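Local coordinates for protein esterase (Alcaligenes sp., PDB 1QLW) that probably hydrolyses carboxylic ester bonds, as a bacterial esterase with the alpha/beta-hydrolase fold, at residues A[157-171]-A[294-306]. Numbering follows the deposited sequence.
Sequences DTQFPVQAQAELWQQ and HGNSHMMMQDRNN
With CG beside its own backbone N (chi1 -67°) and the chain bent at chi2 (-82°), Gln159 lays its amide flat over that of Asn305, the planes 8° apart and Gln159 CD 3.5 Å from Asn305 CG. In this pose Gln159 NE2 gives a nearly straight bond, 3.0 Å long, to His294 O. The Gln159 backbone is gripped at both ends, its N donating to Gly295 O (2.9 Å) and its O accepting from Arg304 N (2.8 Å). Arg304 also turns its guanidinium back, so that NH2 reaches Thr158 O in the plane of the group at 3.1 Å, while Gln159 OE1 sits over one face. Against Gln159 CB, the carboxylate of Asp303 ties the 294-306 loop together: OD2 takes Ser297 N on its syn lone pair and Asn296 ND2 on its anti one, and OD1 accepts from Ser297 OG. That same OD1 lies at the edge of the Phe160 ring, 3.4 Å from CD1. Replacing Asp303 by an alanine would probably leave Ser297 N and OG without their acceptor and Asn296 ND2 with only Asn305 OD1 to hold it. Further along, Phe160 CE1 packs on Met299 CB (3.9 Å), and Phe147 stacks on the Phe160 ring. His298, whose ND1 is hydrogen-bonded to Glu230 OE1, lies in this same loop after strand 283-287, a position consistent with the catalytic histidine loop of an alpha/beta hydrolase, here covered by the segment leading into helix 165-171.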
# COMPACT_ATOMS: atom_id res chain seq x y z
N ASP A 157 32.15 -2.63 5.50
CA ASP A 157 31.83 -3.65 4.52
C ASP A 157 30.33 -3.88 4.34
O ASP A 157 29.95 -4.88 3.72
CB ASP A 157 32.50 -4.99 4.86
CG ASP A 157 31.97 -5.63 6.12
OD1 ASP A 157 31.07 -5.08 6.77
OD2 ASP A 157 32.46 -6.72 6.47
N THR A 158 29.48 -3.00 4.86
CA THR A 158 28.06 -3.30 4.74
C THR A 158 27.65 -3.35 3.27
O THR A 158 28.10 -2.58 2.43
CB THR A 158 27.20 -2.26 5.46
OG1 THR A 158 25.82 -2.70 5.35
CG2 THR A 158 27.27 -0.86 4.87
N GLN A 159 26.76 -4.29 2.98
CA GLN A 159 26.12 -4.35 1.67
C GLN A 159 24.92 -3.40 1.56
O GLN A 159 24.42 -3.21 0.46
CB GLN A 159 25.64 -5.78 1.38
CG GLN A 159 26.74 -6.80 1.21
CD GLN A 159 27.38 -6.84 -0.14
OE1 GLN A 159 26.99 -6.10 -1.06
NE2 GLN A 159 28.30 -7.79 -0.29
N PHE A 160 24.46 -2.83 2.67
CA PHE A 160 23.28 -1.97 2.52
C PHE A 160 23.69 -0.66 1.89
O PHE A 160 24.74 -0.11 2.26
CB PHE A 160 22.63 -1.69 3.90
CG PHE A 160 21.31 -0.99 3.67
CD1 PHE A 160 20.17 -1.72 3.35
CD2 PHE A 160 21.21 0.38 3.73
CE1 PHE A 160 18.98 -1.07 3.07
CE2 PHE A 160 20.03 1.04 3.43
CZ PHE A 160 18.92 0.30 3.10
N PRO A 161 22.89 -0.12 0.96
CA PRO A 161 23.20 1.17 0.34
C PRO A 161 22.89 2.31 1.32
O PRO A 161 21.89 3.02 1.20
CB PRO A 161 22.29 1.21 -0.88
CG PRO A 161 21.09 0.41 -0.44
CD PRO A 161 21.68 -0.72 0.38
N VAL A 162 23.80 2.52 2.28
CA VAL A 162 23.59 3.50 3.33
C VAL A 162 23.52 4.92 2.81
O VAL A 162 22.92 5.77 3.47
CB VAL A 162 24.60 3.38 4.48
CG1 VAL A 162 24.42 2.09 5.28
CG2 VAL A 162 26.01 3.50 3.95
N GLN A 163 24.03 5.20 1.61
CA GLN A 163 23.83 6.50 0.99
C GLN A 163 22.36 6.80 0.75
O GLN A 163 22.00 7.98 0.59
CB GLN A 163 24.61 6.63 -0.31
CG GLN A 163 24.08 5.92 -1.52
CD GLN A 163 24.30 4.44 -1.66
OE1 GLN A 163 24.77 3.76 -0.75
NE2 GLN A 163 23.95 3.90 -2.83
N ALA A 164 21.52 5.78 0.70
CA ALA A 164 20.09 5.91 0.48
C ALA A 164 19.31 5.68 1.76
O ALA A 164 18.14 5.31 1.74
CB ALA A 164 19.63 4.96 -0.62
N GLN A 165 19.93 5.97 2.92
CA GLN A 165 19.20 5.79 4.17
C GLN A 165 17.94 6.65 4.20
O GLN A 165 16.93 6.22 4.74
CB GLN A 165 20.06 6.05 5.41
CG GLN A 165 20.60 7.46 5.53
CD GLN A 165 21.25 7.73 6.88
OE1 GLN A 165 20.52 7.83 7.87
NE2 GLN A 165 22.56 7.79 6.92
N ALA A 166 17.96 7.86 3.63
CA ALA A 166 16.75 8.69 3.65
C ALA A 166 15.57 7.99 2.99
O ALA A 166 14.42 8.10 3.44
CB ALA A 166 16.98 10.03 2.96
N GLU A 167 15.83 7.32 1.88
CA GLU A 167 14.80 6.59 1.14
C GLU A 167 14.34 5.40 1.96
O GLU A 167 13.12 5.13 1.99
CB GLU A 167 15.29 6.20 -0.24
CG GLU A 167 15.48 7.37 -1.20
CD GLU A 167 16.74 8.17 -1.05
OE1 GLU A 167 17.67 7.85 -0.30
OE2 GLU A 167 16.79 9.22 -1.75
N LEU A 168 15.22 4.70 2.66
CA LEU A 168 14.75 3.64 3.54
C LEU A 168 13.81 4.22 4.60
O LEU A 168 12.73 3.68 4.85
CB LEU A 168 15.92 2.95 4.23
CG LEU A 168 15.52 1.90 5.28
CD1 LEU A 168 14.72 0.76 4.69
CD2 LEU A 168 16.79 1.39 5.96
N TRP A 169 14.19 5.34 5.20
CA TRP A 169 13.32 5.93 6.23
C TRP A 169 11.97 6.29 5.68
O TRP A 169 10.94 6.20 6.36
CB TRP A 169 13.97 7.14 6.89
CG TRP A 169 15.37 6.96 7.40
CD1 TRP A 169 16.33 7.93 7.40
CD2 TRP A 169 15.98 5.80 7.97
NE1 TRP A 169 17.49 7.46 7.94
CE2 TRP A 169 17.32 6.14 8.29
CE3 TRP A 169 15.59 4.50 8.26
CZ2 TRP A 169 18.24 5.26 8.86
CZ3 TRP A 169 16.49 3.60 8.83
CH2 TRP A 169 17.80 4.00 9.13
N GLN A 170 11.90 6.72 4.40
CA GLN A 170 10.63 7.03 3.78
C GLN A 170 9.69 5.83 3.74
O GLN A 170 8.47 6.05 3.76
CB GLN A 170 10.82 7.54 2.35
CG GLN A 170 11.35 8.95 2.24
CD GLN A 170 11.64 9.33 0.80
OE1 GLN A 170 12.29 8.54 0.09
NE2 GLN A 170 11.17 10.47 0.34
N GLN A 171 10.20 4.60 3.61
CA GLN A 171 9.31 3.46 3.49
C GLN A 171 8.91 2.85 4.82
O GLN A 171 8.11 1.91 4.83
CB GLN A 171 9.85 2.41 2.54
CG GLN A 171 11.03 1.59 3.03
CD GLN A 171 11.34 0.45 2.08
OE1 GLN A 171 11.98 0.68 1.01
NE2 GLN A 171 10.92 -0.73 2.38
N HIS A 294 29.66 -11.77 2.15
CA HIS A 294 29.90 -10.99 3.35
C HIS A 294 29.21 -9.63 3.35
O HIS A 294 28.96 -9.05 2.30
CB HIS A 294 31.43 -10.75 3.47
CG HIS A 294 32.21 -12.02 3.51
ND1 HIS A 294 32.83 -12.62 2.45
CD2 HIS A 294 32.34 -12.89 4.54
CE1 HIS A 294 33.42 -13.74 2.84
NE2 HIS A 294 33.11 -13.95 4.11
N GLY A 295 28.94 -9.15 4.56
CA GLY A 295 28.44 -7.80 4.74
C GLY A 295 26.93 -7.64 4.67
O GLY A 295 26.47 -6.50 4.80
N ASN A 296 26.14 -8.68 4.48
CA ASN A 296 24.70 -8.47 4.35
C ASN A 296 24.09 -7.99 5.66
O ASN A 296 24.40 -8.46 6.74
CB ASN A 296 23.98 -9.71 3.85
CG ASN A 296 24.16 -9.88 2.36
OD1 ASN A 296 24.99 -10.67 1.91
ND2 ASN A 296 23.37 -9.11 1.60
N SER A 297 23.16 -7.04 5.47
CA SER A 297 22.41 -6.48 6.57
C SER A 297 21.14 -7.29 6.80
O SER A 297 20.83 -8.24 6.07
CB SER A 297 22.04 -5.03 6.27
OG SER A 297 20.98 -4.94 5.31
N HIS A 298 20.34 -6.84 7.77
CA HIS A 298 19.03 -7.45 7.94
C HIS A 298 18.11 -7.22 6.74
O HIS A 298 17.21 -8.01 6.47
CB HIS A 298 18.38 -6.84 9.18
CG HIS A 298 17.05 -7.38 9.53
ND1 HIS A 298 16.82 -8.71 9.81
CD2 HIS A 298 15.84 -6.77 9.66
CE1 HIS A 298 15.53 -8.88 10.07
NE2 HIS A 298 14.92 -7.70 10.03
N MET A 299 18.34 -6.11 6.03
CA MET A 299 17.56 -5.75 4.86
C MET A 299 18.21 -6.32 3.60
O MET A 299 18.38 -5.62 2.59
CB MET A 299 17.41 -4.23 4.78
CG MET A 299 16.70 -3.61 5.96
SD MET A 299 15.02 -4.17 6.23
CE MET A 299 14.23 -3.67 4.71
N MET A 300 18.52 -7.62 3.63
CA MET A 300 19.35 -8.20 2.57
C MET A 300 18.67 -8.20 1.20
O MET A 300 19.35 -8.23 0.18
CB MET A 300 19.83 -9.59 2.96
CG MET A 300 18.70 -10.60 3.05
SD MET A 300 19.32 -12.25 3.52
CE MET A 300 19.78 -11.91 5.23
N MET A 301 17.34 -8.16 1.16
CA MET A 301 16.60 -8.04 -0.09
C MET A 301 16.78 -6.68 -0.74
O MET A 301 16.47 -6.50 -1.92
CB MET A 301 15.12 -8.35 0.09
CG MET A 301 14.29 -7.35 0.87
SD MET A 301 14.72 -7.12 2.61
CE MET A 301 14.19 -8.74 3.24
N GLN A 302 17.33 -5.70 -0.01
CA GLN A 302 17.60 -4.36 -0.50
C GLN A 302 19.10 -4.07 -0.65
O GLN A 302 19.48 -3.00 -1.14
CB GLN A 302 17.02 -3.30 0.45
CG GLN A 302 15.50 -3.38 0.53
CD GLN A 302 14.89 -2.40 1.50
OE1 GLN A 302 15.59 -1.64 2.17
NE2 GLN A 302 13.56 -2.45 1.57
N ASP A 303 19.94 -5.00 -0.20
CA ASP A 303 21.38 -4.82 -0.20
C ASP A 303 21.94 -4.75 -1.62
O ASP A 303 21.28 -5.12 -2.60
CB ASP A 303 22.02 -5.95 0.62
CG ASP A 303 22.01 -5.78 2.13
OD1 ASP A 303 21.65 -4.70 2.62
OD2 ASP A 303 22.37 -6.79 2.79
N ARG A 304 23.19 -4.30 -1.75
CA ARG A 304 23.81 -4.13 -3.05
C ARG A 304 23.98 -5.45 -3.80
O ARG A 304 24.00 -5.46 -5.02
CB ARG A 304 25.13 -3.38 -2.90
CG ARG A 304 24.94 -1.92 -2.51
CD ARG A 304 26.27 -1.18 -2.43
NE ARG A 304 27.18 -1.72 -1.44
CZ ARG A 304 28.21 -2.53 -1.60
NH1 ARG A 304 28.57 -2.98 -2.80
NH2 ARG A 304 28.91 -2.89 -0.53
N ASN A 305 24.14 -6.55 -3.08
CA ASN A 305 24.24 -7.88 -3.66
C ASN A 305 22.90 -8.61 -3.49
O ASN A 305 22.87 -9.84 -3.49
CB ASN A 305 25.38 -8.68 -3.01
CG ASN A 305 25.06 -9.02 -1.59
OD1 ASN A 305 24.28 -8.33 -0.92
ND2 ASN A 305 25.63 -10.10 -1.06
N ASN A 306 21.78 -7.88 -3.53
CA ASN A 306 20.49 -8.54 -3.32
C ASN A 306 20.19 -9.58 -4.37
O ASN A 306 19.45 -10.53 -4.03
CB ASN A 306 19.36 -7.53 -3.18
CG ASN A 306 19.02 -6.75 -4.42
OD1 ASN A 306 19.86 -6.53 -5.29
ND2 ASN A 306 17.76 -6.31 -4.50
O HOH W 1 25.49 -4.46 7.23
O HOH W 2 27.15 0.08 0.84
O HOH W 3 28.72 -10.23 -2.46